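Local atomic coordinates of glutathione transferase (Leptospira interrogans serovar Lai, PDB entry 3UBK), a protein that binds glutathione and probably acts as a glutathione transferase, joining the thiol of the tripeptide to electrophilic compounds. Residues L20-L23 with E28-Q31; K80-P83 with E88-R91; V164-L169 with H177-L182. All coordinates share one frame; numbering follows the deposited sequence.

In the fold
From the N terminus the three contacts follow in series along the chain; none nests within or crosses another. Interaction 1 closes the short turn from the end of helix 13-25 into strand 29-32, in the beta-alpha-beta unit of the glutathione-binding half. Interaction 2 closes another short turn where the linker after helix 64-74 runs into helix 86-111, the first long helix of the helical half. Interaction 3 closes the seven-residue loop after helix 153-169, its centre about 26 Å from that of interaction 1. Helix 153-169 touches both other regions: Leu20 packs on its Phe159 and Ala160, and Leu81 pairs through its backbone with Leu153 at its start.

Interaction 1: residues L20-L23 with E28-Q31; sequences LGIL and EYEQ
Tyr29 reaches back from strand 29-32 to the last turns of helix 13-25, where Ile22 and Leu23 receive its ring. Its side chain can be followed outward along two methyl groups. CB of Tyr29 starts 4.1 Å from CG2 of Ile22, and the same methyl lies 3.8 Å from Tyr29 CG. The closest touch comes one atom further, 3.4 Å between Tyr29 CD1 and Ile22 CG2. At CE1 the second partner joins: Leu23 CD2 is 3.7 Å from Tyr29 CE1, while the Ile22 methyl is still near. The phenol oxygen at the end, Tyr29 OH, rests 3.6 Å from Leu23 CD2 and 4.0 Å from Leu23 CG. Both methyls approach the ring at a slant, and the contact is one of van der Waals packing, the phenol oxygen included, with no hydrogen bond joining the two segments.

Torsions explain the fit. Tyr29 CG stands between its own backbone N and carbonyl carbon (chi1 67°), which swings the ring toward the helix. In Ile22, CG2 lies opposite the backbone N, with CG1 beside that N (chi1 -72°), presenting the shorter branch to the ring. Leu23 sends its tip closer to Tyr29 than its first bond suggests, and also touches Leu200 and Val201 of helix 196-213, so helical residues from far along the chain share this corner.

Tyr29 further packs on Lys19, whose NZ is hydrogen-bonded to Gln31 OE1, while Gln31 NE2 bonds to Gly8 O and Ser10 OG. Glu30 pairs through its backbone with Ile4 and Leu6, placing strand 29-32 parallel to strand 4-7. The ring thus packs the connecting helix against the second strand of the beta-alpha-beta crossover that opens the thioredoxin-like N-terminal domain of glutathione transferases.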
ATOM      1  N   LEU A  20     -13.606  -0.102 -11.075  1.00 31.78           N
ATOM      2  CA  LEU A  20     -13.139   0.660 -12.221  1.00 29.36           C
ATOM      3  C   LEU A  20     -12.230  -0.166 -13.148  1.00 33.15           C
ATOM      4  O   LEU A  20     -12.327  -0.087 -14.393  1.00 28.60           O
ATOM      5  CB  LEU A  20     -12.391   1.922 -11.754  1.00 31.91           C
ATOM      6  CG  LEU A  20     -13.232   3.063 -11.181  1.00 31.03           C
ATOM      7  CD1 LEU A  20     -12.377   4.044 -10.324  1.00 30.32           C
ATOM      8  CD2 LEU A  20     -13.959   3.799 -12.311  1.00 29.25           C
ATOM      9  N   GLY A  21     -11.333  -0.940 -12.544  1.00 30.21           N
ATOM     10  CA  GLY A  21     -10.405  -1.779 -13.307  1.00 31.89           C
ATOM     11  C   GLY A  21     -11.127  -2.910 -14.018  1.00 30.80           C
ATOM     12  O   GLY A  21     -10.870  -3.168 -15.185  1.00 31.53           O
ATOM     13  N   ILE A  22     -12.034  -3.579 -13.312  1.00 30.15           N
ATOM     14  CA  ILE A  22     -12.838  -4.660 -13.902  1.00 27.43           C
ATOM     15  C   ILE A  22     -13.663  -4.147 -15.091  1.00 30.56           C
ATOM     16  O   ILE A  22     -13.681  -4.763 -16.163  1.00 30.87           O
ATOM     17  CB  ILE A  22     -13.774  -5.295 -12.846  1.00 29.84           C
ATOM     18  CG1 ILE A  22     -12.972  -6.144 -11.845  1.00 28.89           C
ATOM     19  CG2 ILE A  22     -14.867  -6.169 -13.505  1.00 29.96           C
ATOM     20  CD1 ILE A  22     -13.773  -6.561 -10.562  1.00 26.67           C
ATOM     21  N   LEU A  23     -14.347  -3.024 -14.897  1.00 31.73           N
ATOM     22  CA  LEU A  23     -15.205  -2.453 -15.937  1.00 30.44           C
ATOM     23  C   LEU A  23     -14.402  -2.022 -17.145  1.00 34.93           C
ATOM     24  O   LEU A  23     -14.821  -2.230 -18.283  1.00 30.09           O
ATOM     25  CB  LEU A  23     -15.980  -1.247 -15.396  1.00 28.48           C
ATOM     26  CG  LEU A  23     -17.094  -1.645 -14.427  1.00 33.43           C
ATOM     27  CD1 LEU A  23     -17.679  -0.396 -13.746  1.00 32.05           C
ATOM     28  CD2 LEU A  23     -18.169  -2.453 -15.191  1.00 37.93           C
ATOM     29  N   GLU A  28     -16.614  -9.633 -16.997  1.00 39.50           N
ATOM     30  CA  GLU A  28     -17.891  -9.899 -16.340  1.00 45.62           C
ATOM     31  C   GLU A  28     -17.680 -10.235 -14.867  1.00 42.95           C
ATOM     32  O   GLU A  28     -16.767 -10.985 -14.517  1.00 42.39           O
ATOM     33  CB  GLU A  28     -18.613 -11.064 -17.009  1.00 44.80           C
ATOM     34  CG  GLU A  28     -19.039 -10.795 -18.442  1.00 61.85           C
ATOM     35  CD  GLU A  28     -19.657 -12.018 -19.094  1.00 81.14           C
ATOM     36  OE1 GLU A  28     -20.075 -12.942 -18.358  1.00 84.99           O
ATOM     37  OE2 GLU A  28     -19.725 -12.057 -20.341  1.00 89.96           O
ATOM     38  N   TYR A  29     -18.539  -9.697 -14.009  1.00 38.08           N
ATOM     39  CA  TYR A  29     -18.428  -9.936 -12.575  1.00 36.73           C
ATOM     40  C   TYR A  29     -19.810  -9.834 -11.936  1.00 39.26           C
ATOM     41  O   TYR A  29     -20.734  -9.270 -12.523  1.00 35.42           O
ATOM     42  CB  TYR A  29     -17.510  -8.883 -11.949  1.00 37.79           C
ATOM     43  CG  TYR A  29     -18.103  -7.501 -12.003  1.00 40.59           C
ATOM     44  CD1 TYR A  29     -18.185  -6.809 -13.210  1.00 29.10           C
ATOM     45  CD2 TYR A  29     -18.590  -6.885 -10.856  1.00 45.57           C
ATOM     46  CE1 TYR A  29     -18.733  -5.548 -13.276  1.00 40.36           C
ATOM     47  CE2 TYR A  29     -19.143  -5.616 -10.911  1.00 45.37           C
ATOM     48  CZ  TYR A  29     -19.214  -4.955 -12.121  1.00 52.86           C
ATOM     49  OH  TYR A  29     -19.761  -3.696 -12.188  1.00 59.73           O
ATOM     50  N   GLU A  30     -19.954 -10.390 -10.740  1.00 36.94           N
ATOM     51  CA  GLU A  30     -21.110 -10.068  -9.919  1.00 44.75           C
ATOM     52  C   GLU A  30     -20.648  -9.356  -8.659  1.00 42.19           C
ATOM     53  O   GLU A  30     -19.676  -9.764  -8.023  1.00 41.08           O
ATOM     54  CB  GLU A  30     -21.916 -11.318  -9.570  1.00 50.03           C
ATOM     55  CG  GLU A  30     -23.044 -11.597 -10.572  1.00 68.21           C
ATOM     56  CD  GLU A  30     -24.081 -12.576 -10.046  1.00 79.45           C
ATOM     57  OE1 GLU A  30     -23.827 -13.221  -9.001  1.00 77.59           O
ATOM     58  OE2 GLU A  30     -25.150 -12.698 -10.685  1.00 79.10           O
ATOM     59  N   GLN A  31     -21.329  -8.273  -8.312  1.00 37.49           N
ATOM     60  CA  GLN A  31     -21.013  -7.572  -7.083  1.00 38.99           C
ATOM     61  C   GLN A  31     -21.960  -8.022  -5.975  1.00 43.32           C
ATOM     62  O   GLN A  31     -23.185  -7.959  -6.123  1.00 43.02           O
ATOM     63  CB  GLN A  31     -21.100  -6.064  -7.291  1.00 41.15           C
ATOM     64  CG  GLN A  31     -20.682  -5.253  -6.089  1.00 40.92           C
ATOM     65  CD  GLN A  31     -20.716  -3.760  -6.370  1.00 42.41           C
ATOM     66  OE1 GLN A  31     -21.055  -3.330  -7.480  1.00 42.58           O
ATOM     67  NE2 GLN A  31     -20.363  -2.960  -5.369  1.00 37.85           N
TER

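Interaction 2: residues K80-P83 with E88-R91; sequences KLIP and EAAR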
ATOM      1  N   LYS A  80      -3.786  -2.207 -19.816  1.00 29.10           N
ATOM      2  CA  LYS A  80      -2.800  -2.728 -18.893  1.00 30.69           C
ATOM      3  C   LYS A  80      -2.727  -1.791 -17.700  1.00 29.60           C
ATOM      4  O   LYS A  80      -2.263  -0.649 -17.823  1.00 32.66           O
ATOM      5  CB  LYS A  80      -1.458  -2.801 -19.615  1.00 32.68           C
ATOM      6  CG  LYS A  80      -1.473  -3.875 -20.704  1.00 50.07           C
ATOM      7  CD  LYS A  80      -0.234  -3.857 -21.573  1.00 62.14           C
ATOM      8  CE  LYS A  80      -0.380  -4.837 -22.746  1.00 67.65           C
ATOM      9  NZ  LYS A  80      -0.696  -6.242 -22.310  1.00 58.15           N
ATOM     10  N   LEU A  81      -3.207  -2.251 -16.549  1.00 27.91           N
ATOM     11  CA  LEU A  81      -3.233  -1.398 -15.370  1.00 27.97           C
ATOM     12  C   LEU A  81      -1.818  -1.079 -14.921  1.00 29.52           C
ATOM     13  O   LEU A  81      -1.559  -0.011 -14.384  1.00 29.52           O
ATOM     14  CB  LEU A  81      -4.030  -2.054 -14.243  1.00 30.61           C
ATOM     15  CG  LEU A  81      -5.464  -2.422 -14.645  1.00 29.14           C
ATOM     16  CD1 LEU A  81      -6.164  -3.052 -13.469  1.00 28.80           C
ATOM     17  CD2 LEU A  81      -6.229  -1.175 -15.129  1.00 27.68           C
ATOM     18  N   ILE A  82      -0.905  -2.009 -15.171  1.00 28.85           N
ATOM     19  CA  ILE A  82       0.511  -1.812 -14.902  1.00 29.20           C
ATOM     20  C   ILE A  82       1.172  -1.743 -16.260  1.00 31.52           C
ATOM     21  O   ILE A  82       1.198  -2.746 -16.978  1.00 30.75           O
ATOM     22  CB  ILE A  82       1.142  -3.029 -14.148  1.00 32.51           C
ATOM     23  CG1 ILE A  82       0.439  -3.303 -12.814  1.00 34.14           C
ATOM     24  CG2 ILE A  82       2.623  -2.811 -13.941  1.00 32.18           C
ATOM     25  CD1 ILE A  82       0.441  -2.107 -11.865  1.00 24.46           C
ATOM     26  N   PRO A  83       1.704  -0.570 -16.631  1.00 29.84           N
ATOM     27  CA  PRO A  83       2.341  -0.443 -17.939  1.00 32.46           C
ATOM     28  C   PRO A  83       3.497  -1.413 -18.130  1.00 35.84           C
ATOM     29  O   PRO A  83       4.175  -1.791 -17.167  1.00 28.20           O
ATOM     30  CB  PRO A  83       2.882   0.986 -17.927  1.00 35.79           C
ATOM     31  CG  PRO A  83       1.972   1.720 -16.999  1.00 31.39           C
ATOM     32  CD  PRO A  83       1.634   0.721 -15.918  1.00 32.78           C
ATOM     33  N   GLU A  88       7.492   3.543 -16.326  1.00 34.44           N
ATOM     34  CA  GLU A  88       6.095   3.978 -16.364  0.50 34.66           C
ATOM     35  C   GLU A  88       5.298   3.259 -15.264  1.00 35.86           C
ATOM     36  O   GLU A  88       4.441   3.835 -14.597  1.00 32.13           O
ATOM     37  CB  GLU A  88       5.481   3.684 -17.753  0.50 33.11           C
ATOM     38  CG  GLU A  88       6.085   4.514 -18.914  0.50 41.34           C
ATOM     39  CD  GLU A  88       5.504   4.193 -20.309  0.50 48.86           C
ATOM     40  OE1 GLU A  88       4.482   3.476 -20.424  0.50 28.86           O
ATOM     41  OE2 GLU A  88       6.084   4.677 -21.308  0.50 42.68           O
ATOM     42  N   ALA A  89       5.579   1.967 -15.097  1.00 32.39           N
ATOM     43  CA  ALA A  89       4.902   1.174 -14.062  1.00 29.71           C
ATOM     44  C   ALA A  89       5.187   1.727 -12.662  1.00 30.37           C
ATOM     45  O   ALA A  89       4.292   1.811 -11.817  1.00 30.80           O
ATOM     46  CB  ALA A  89       5.340  -0.276 -14.135  1.00 31.36           C
ATOM     47  N   ALA A  90       6.448   2.068 -12.407  1.00 31.66           N
ATOM     48  CA  ALA A  90       6.813   2.614 -11.102  1.00 33.08           C
ATOM     49  C   ALA A  90       6.023   3.891 -10.825  1.00 29.34           C
ATOM     50  O   ALA A  90       5.484   4.074  -9.724  1.00 37.07           O
ATOM     51  CB  ALA A  90       8.333   2.865 -11.024  1.00 34.32           C
ATOM     52  N   ARG A  91       5.941   4.766 -11.831  1.00 32.12           N
ATOM     53  CA  ARG A  91       5.230   6.038 -11.689  1.00 32.43           C
ATOM     54  C   ARG A  91       3.754   5.765 -11.431  1.00 34.80           C
ATOM     55  O   ARG A  91       3.137   6.384 -10.569  1.00 30.39           O
ATOM     56  CB  ARG A  91       5.430   6.915 -12.938  1.00 35.78           C
ATOM     57  CG  ARG A  91       4.645   8.231 -12.923  1.00 43.32           C
TER
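Pro83 turns its ring toward the first turns of helix 86-111 and lies against Glu88 and Ala89. The rim of the pyrrolidine formed by CB, CG and CD runs along the helix backbone. At one end Pro83 CB meets Glu88 CB at 3.8 Å; at the other Pro83 CD sits 3.8 Å from Ala89 CA. Between them, Pro83 CG comes within 4.0 Å of the carbonyl oxygen Glu88 O. The ring therefore spans the link between two successive helical residues instead of pressing on a single side chain. Beyond CG the Glu88 chain is extended, but the place of its carboxylate is uncertain, because this side chain takes more than one conformation; an approach of Glu88 OE1 to Pro83 CB, 3.9 Å in one of them, is doubtful.

Ala89 offers its methyl across the approach. Ala89 CB faces two atoms of the linker, 3.6 Å from Pro83 O and 3.7 Å from Ile82 CG2. With chi1 at -58° the ethyl arm of Ile82 takes the place next to N, and the methyl branch is left to meet Ala89. The backbones come close here, with Pro83 CA and Ala89 CA 4.9 Å apart. No hydrogen bond crosses the contact, which rests on apolar touches and on the methyl against the carbonyl oxygen.

Each side is fixed by a carboxylate of its own: Asp72 takes Leu81 N on OD1 and Ile82 N on OD2, and Asp85 OD1 accepts Glu88 N at the start of the helix. Ala90, its CB directed away from the linker, packs on Ile61 of the second subunit. This is the join between the two domains of the glutathione transferase fold, where the linker leaving the thioredoxin-like half folds onto the first long helix of the all-helical half, beside the dimer interface.

Interaction 3: residues V164-L169 with H177-L182; sequences VLDEEL and HPLDLL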
ATOM      1  N   VAL A 164     -14.251  10.887  -3.991  1.00 50.08           N
ATOM      2  CA  VAL A 164     -14.777  10.810  -2.631  1.00 55.14           C
ATOM      3  C   VAL A 164     -14.167  11.898  -1.745  1.00 59.96           C
ATOM      4  O   VAL A 164     -14.866  12.521  -0.936  1.00 57.99           O
ATOM      5  CB  VAL A 164     -14.501   9.436  -1.992  1.00 54.91           C
ATOM      6  CG1 VAL A 164     -14.566   9.533  -0.471  1.00 59.47           C
ATOM      7  CG2 VAL A 164     -15.480   8.390  -2.517  1.00 48.66           C
ATOM      8  N   LEU A 165     -12.867  12.125  -1.913  1.00 60.21           N
ATOM      9  CA  LEU A 165     -12.159  13.146  -1.155  1.00 65.39           C
ATOM     10  C   LEU A 165     -12.717  14.520  -1.474  1.00 67.83           C
ATOM     11  O   LEU A 165     -12.907  15.344  -0.583  1.00 67.83           O
ATOM     12  CB  LEU A 165     -10.661  13.104  -1.453  1.00 64.57           C
ATOM     13  CG  LEU A 165      -9.853  12.088  -0.643  1.00 72.76           C
ATOM     14  CD1 LEU A 165     -10.658  10.826  -0.363  1.00 73.84           C
ATOM     15  CD2 LEU A 165      -8.549  11.751  -1.351  1.00 82.42           C
ATOM     16  N   ASP A 166     -12.981  14.754  -2.753  1.00 66.86           N
ATOM     17  CA  ASP A 166     -13.534  16.018  -3.206  1.00 69.83           C
ATOM     18  C   ASP A 166     -14.866  16.338  -2.518  1.00 76.27           C
ATOM     19  O   ASP A 166     -14.986  17.346  -1.817  1.00 76.10           O
ATOM     20  CB  ASP A 166     -13.709  16.000  -4.724  1.00 67.36           C
ATOM     21  CG  ASP A 166     -14.484  17.190  -5.232  1.00 72.45           C
ATOM     22  OD1 ASP A 166     -15.106  17.883  -4.401  1.00 79.50           O
ATOM     23  OD2 ASP A 166     -14.475  17.433  -6.459  1.00 72.21           O
ATOM     24  N   GLU A 167     -15.861  15.479  -2.712  1.00 76.31           N
ATOM     25  CA  GLU A 167     -17.190  15.728  -2.163  1.00 80.57           C
ATOM     26  C   GLU A 167     -17.191  15.768  -0.635  1.00 80.64           C
ATOM     27  O   GLU A 167     -17.653  16.737  -0.028  1.00 80.84           O
ATOM     28  CB  GLU A 167     -18.181  14.672  -2.653  1.00 80.55           C
ATOM     29  CG  GLU A 167     -19.607  14.917  -2.189  1.00 90.04           C
ATOM     30  CD  GLU A 167     -20.471  13.672  -2.263  1.00100.09           C
ATOM     31  OE1 GLU A 167     -20.122  12.746  -3.027  1.00103.49           O
ATOM     32  OE2 GLU A 167     -21.499  13.618  -1.553  1.00102.86           O
ATOM     33  N   GLU A 168     -16.668  14.708  -0.026  1.00 81.38           N
ATOM     34  CA  GLU A 168     -16.709  14.526   1.424  1.00 81.94           C
ATOM     35  C   GLU A 168     -15.989  15.611   2.229  1.00 83.95           C
ATOM     36  O   GLU A 168     -16.160  15.692   3.447  1.00 86.00           O
ATOM     37  CB  GLU A 168     -16.136  13.160   1.798  1.00 80.58           C
ATOM     38  CG  GLU A 168     -16.966  11.978   1.328  1.00 88.48           C
ATOM     39  CD  GLU A 168     -18.029  11.575   2.331  1.00 98.99           C
ATOM     40  OE1 GLU A 168     -18.738  10.578   2.077  1.00 95.45           O
ATOM     41  OE2 GLU A 168     -18.152  12.249   3.376  1.00102.32           O
ATOM     42  N   LEU A 169     -15.187  16.438   1.565  1.00 82.50           N
ATOM     43  CA  LEU A 169     -14.370  17.420   2.278  1.00 81.66           C
ATOM     44  C   LEU A 169     -14.803  18.870   2.076  1.00 81.46           C
ATOM     45  O   LEU A 169     -14.312  19.758   2.767  1.00 81.04           O
ATOM     46  CB  LEU A 169     -12.884  17.268   1.925  1.00 78.17           C
ATOM     47  CG  LEU A 169     -12.175  16.017   2.450  1.00 80.79           C
ATOM     48  CD1 LEU A 169     -10.689  16.077   2.139  1.00 74.77           C
ATOM     49  CD2 LEU A 169     -12.396  15.852   3.940  1.00 77.75           C
ATOM     50  N   HIS A 177     -10.480  23.987   0.185  1.00 73.10           N
ATOM     51  CA  HIS A 177     -10.305  22.605  -0.235  1.00 68.09           C
ATOM     52  C   HIS A 177      -8.976  22.311  -0.854  1.00 61.34           C
ATOM     53  O   HIS A 177      -8.631  22.820  -1.884  1.00 60.84           O
ATOM     54  CB  HIS A 177     -11.383  22.255  -1.244  1.00 69.67           C
ATOM     55  CG  HIS A 177     -11.889  20.858  -1.127  1.00 75.74           C
ATOM     56  ND1 HIS A 177     -11.149  19.770  -1.513  1.00 79.88           N
ATOM     57  CD2 HIS A 177     -13.063  20.372  -0.673  1.00 77.58           C
ATOM     58  CE1 HIS A 177     -11.840  18.673  -1.292  1.00 81.36           C
ATOM     59  NE2 HIS A 177     -13.004  19.010  -0.782  1.00 76.77           N
ATOM     60  N   PRO A 178      -8.282  21.390  -0.233  1.00 58.83           N
ATOM     61  CA  PRO A 178      -6.984  20.911  -0.704  1.00 60.04           C
ATOM     62  C   PRO A 178      -7.029  20.530  -2.184  1.00 59.43           C
ATOM     63  O   PRO A 178      -6.141  20.898  -2.950  1.00 56.23           O
ATOM     64  CB  PRO A 178      -6.744  19.664   0.154  1.00 62.06           C
ATOM     65  CG  PRO A 178      -7.521  19.918   1.408  1.00 63.06           C
ATOM     66  CD  PRO A 178      -8.744  20.671   0.966  1.00 55.21           C
ATOM     67  N   LEU A 179      -8.066  19.801  -2.582  1.00 60.55           N
ATOM     68  CA  LEU A 179      -8.164  19.332  -3.958  1.00 63.86           C
ATOM     69  C   LEU A 179      -8.161  20.453  -4.985  1.00 63.55           C
ATOM     70  O   LEU A 179      -7.748  20.255  -6.126  1.00 61.86           O
ATOM     71  CB  LEU A 179      -9.388  18.438  -4.147  1.00 65.11           C
ATOM     72  CG  LEU A 179      -9.005  16.968  -4.240  1.00 65.59           C
ATOM     73  CD1 LEU A 179     -10.232  16.118  -4.503  1.00 66.78           C
ATOM     74  CD2 LEU A 179      -7.978  16.799  -5.346  1.00 62.93           C
ATOM     75  N   ASP A 180      -8.622  21.630  -4.579  1.00 64.12           N
ATOM     76  CA  ASP A 180      -8.621  22.777  -5.475  1.00 61.95           C
ATOM     77  C   ASP A 180      -7.196  23.111  -5.896  1.00 58.57           C
ATOM     78  O   ASP A 180      -6.971  23.792  -6.899  1.00 59.81           O
ATOM     79  CB  ASP A 180      -9.297  23.975  -4.806  1.00 67.24           C
ATOM     80  CG  ASP A 180     -10.765  23.718  -4.509  1.00 72.32           C
ATOM     81  OD1 ASP A 180     -11.549  23.563  -5.470  1.00 80.57           O
ATOM     82  OD2 ASP A 180     -11.137  23.668  -3.318  1.00 82.07           O
ATOM     83  N   LEU A 181      -6.229  22.612  -5.133  1.00 54.57           N
ATOM     84  CA  LEU A 181      -4.821  22.843  -5.442  1.00 57.42           C
ATOM     85  C   LEU A 181      -4.277  21.888  -6.512  1.00 55.31           C
ATOM     86  O   LEU A 181      -3.255  22.174  -7.142  1.00 52.59           O
ATOM     87  CB  LEU A 181      -3.981  22.757  -4.164  1.00 62.03           C
ATOM     88  CG  LEU A 181      -4.347  23.794  -3.093  1.00 70.82           C
ATOM     89  CD1 LEU A 181      -3.799  23.399  -1.724  1.00 71.26           C
ATOM     90  CD2 LEU A 181      -3.864  25.188  -3.502  1.00 62.88           C
ATOM     91  N   LEU A 182      -4.961  20.762  -6.725  1.00 52.25           N
ATOM     92  CA  LEU A 182      -4.551  19.801  -7.759  1.00 47.86           C
ATOM     93  C   LEU A 182      -4.917  20.269  -9.173  1.00 52.15           C
ATOM     94  O   LEU A 182      -6.044  20.086  -9.644  1.00 50.05           O
ATOM     95  CB  LEU A 182      -5.142  18.415  -7.488  1.00 47.04           C
ATOM     96  CG  LEU A 182      -4.672  17.303  -8.439  1.00 47.69           C
ATOM     97  CD1 LEU A 182      -3.161  17.236  -8.492  1.00 42.69           C
ATOM     98  CD2 LEU A 182      -5.232  15.964  -8.013  1.00 45.29           C
TER
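His177 and Leu179 fold back onto the end of helix 153-169, closing a loop within the all-helical C-terminal domain of the glutathione transferase fold. The tight part lies round the imidazole. His177 NE2 gives a weak, bent hydrogen bond to Asp166 O, 2.8 Å long with an angle of 126° at the hydrogen, and the acceptor stands obliquely to the ring. The same nitrogen is pressed by Leu169 CB, 3.2 Å from His177 NE2. Next to it, Leu165 O meets the ring edge near its plane, 3.6 Å from His177 CE1, so two successive carbonyl oxygens of the helix border the imidazole.

Leu179 adds an apolar touch nearby: its CD1 approaches Asp166 CB to 3.5 Å and, more loosely, Leu165 CB to 4.3 Å. This leucine methyl lies against the backbone N of Asp166 as well, and chi1 of 171° carries the aspartate carboxylate away from that nitrogen. Asp166 OD2 accepts a weak hydrogen bond from Trp185 NE1, while OD1 stays 4.3 Å from His177 NE2, where its charge may polarise the ring without a direct bond.

Away from this buried part the contact opens outward. Glu167, on the far side of the helix, and Asp180, on the loop, are exposed, and Glu167 makes a long, weak ion pair with Lys209.

The other ring nitrogen faces its own segment: Leu179 N donates to His177 ND1 at 3.3 Å, lying just 4° out of the imidazole plane.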